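Local atomic coordinates of calcium dodecin (Mycobacterium tuberculosis, PDB entry 3ONR), a protein that binds calcium ions as a hollow, spherical homododecamer and may also sequester other small ligands. Residues D31-D34 with D35-V38. The protein carries 2 engineered substitutions. Sequence-based numbering, arbitrary orientation.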
loop_
_atom_site.group_PDB
_atom_site.type_symbol
_atom_site.label_atom_id
_atom_site.label_comp_id
_atom_site.label_asym_id
_atom_site.label_seq_id
_atom_site.Cartn_x
_atom_site.Cartn_y
_atom_site.Cartn_z
ATOM N N ASP A 31 25.306 12.104 15.294
ATOM C CA ASP A 31 25.944 13.209 16.036
ATOM C C ASP A 31 25.121 13.525 17.252
ATOM O O ASP A 31 25.638 14.151 18.177
ATOM C CB ASP A 31 26.008 14.505 15.224
ATOM C CG ASP A 31 27.035 14.469 14.080
ATOM O OD1 ASP A 31 28.002 13.649 14.094
ATOM O OD2 ASP A 31 26.869 15.276 13.127
ATOM N N SER A 32 23.842 13.126 17.241
ATOM C CA SER A 32 22.867 13.392 18.321
ATOM C C SER A 32 22.593 12.215 19.218
ATOM O O SER A 32 22.409 12.375 20.434
ATOM C CB SER A 32 21.503 13.763 17.760
ATOM O OG SER A 32 21.481 15.099 17.313
ATOM N N VAL A 33 22.509 11.026 18.647
ATOM C CA VAL A 33 22.198 9.861 19.454
ATOM C C VAL A 33 23.212 8.790 19.127
ATOM O O VAL A 33 23.714 8.704 18.018
ATOM C CB VAL A 33 20.720 9.418 19.255
ATOM C CG1 VAL A 33 19.773 10.628 19.204
ATOM C CG2 VAL A 33 20.569 8.701 17.961
ATOM N N ASP A 34 23.537 7.983 20.111
ATOM C CA ASP A 34 24.586 7.008 19.940
ATOM C C ASP A 34 24.015 5.602 19.579
ATOM O O ASP A 34 24.755 4.707 19.219
ATOM C CB ASP A 34 25.425 6.976 21.227
ATOM C CG ASP A 34 24.564 6.739 22.497
ATOM O OD1 ASP A 34 25.143 6.487 23.587
ATOM O OD2 ASP A 34 23.308 6.785 22.406
ATOM N N ASP A 35 22.699 5.416 19.623
ATOM C CA ASP A 35 22.199 4.035 19.499
ATOM C C ASP A 35 21.590 3.602 18.143
ATOM O O ASP A 35 20.863 2.612 18.068
ATOM C CB ASP A 35 21.297 3.648 20.698
ATOM C CG ASP A 35 20.041 4.574 20.853
ATOM O OD1 ASP A 35 20.077 5.765 20.428
ATOM O OD2 ASP A 35 19.030 4.052 21.406
ATOM N N ILE A 36 21.889 4.311 17.072
ATOM C CA ILE A 36 21.297 3.908 15.803
ATOM C C ILE A 36 22.067 2.790 15.118
ATOM O O ILE A 36 23.285 2.919 14.836
ATOM C CB ILE A 36 21.146 5.075 14.892
ATOM C CG1 ILE A 36 20.078 6.000 15.441
ATOM C CG2 ILE A 36 20.723 4.572 13.521
ATOM C CD1 ILE A 36 20.078 7.349 14.798
ATOM N N ARG A 37 21.366 1.690 14.858
ATOM C CA ARG A 37 22.051 0.504 14.285
ATOM C C ARG A 37 21.490 0.133 12.914
ATOM O O ARG A 37 22.057 -0.703 12.199
ATOM C CB ARG A 37 21.941 -0.733 15.178
ATOM C CG ARG A 37 22.759 -0.618 16.465
ATOM C CD ARG A 37 24.228 -0.372 16.105
ATOM N NE ARG A 37 25.063 -0.467 17.306
ATOM C CZ ARG A 37 25.321 0.551 18.123
ATOM N NH1 ARG A 37 26.085 0.363 19.204
ATOM N NH2 ARG A 37 24.832 1.759 17.862
ATOM N N VAL A 38 20.361 0.726 12.582
ATOM C CA VAL A 38 19.693 0.408 11.333
ATOM C C VAL A 38 19.029 1.613 10.792
ATOM O O VAL A 38 18.543 2.407 11.603
ATOM C CB VAL A 38 18.712 -0.799 11.432
ATOM C CG1 VAL A 38 17.491 -0.492 12.249
ATOM C CG2 VAL A 38 18.240 -1.188 10.046
#
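V33 and I36 meet on the inner side of the loop that, in this dodecin fold, leads from helix 18-32 into strand 38-48 of the three-stranded antiparallel sheet. It is a worked example of how a short helix-to-strand link can be closed by one apolar pair and one side chain returning to the backbone. The apolar part is compact: V33 CG2 lies 3.5 Å from I36 CD1, tighter than usual for two carbons, and also touches I36 CG1. CG2 lies between the backbone N and the carbonyl carbon of V33, while the extended end of I36 reaches back to it. Both side chains also rest on strand 54-65, V33 on F64 and I36 on V62, so the bend is seated on the sheet.

Two acidic side chains sit close together at the turn. D34 OD2 and D35 OD1 are 3.9 Å apart, a proximity that probably costs some electrostatic energy. Their carboxylate planes are turned 61° from one another. The D35 carboxylate is held in part by a hydrogen bond from K65 N to OD2, while its OD1 brushes the methyl V33 CG2 at 3.9 Å.

The polar closure comes from R37, beside S50 of a second subunit, whose sheet continues this one through V38. Bent at chi2 (-58°), the arginine folds back alongside the turn and presents the edge of its guanidinium to the main chain. There NH2 donates to D34 O at 3.2 Å, meeting a lone pair in the carbonyl plane. The N-H...O angle of this bond is 153°.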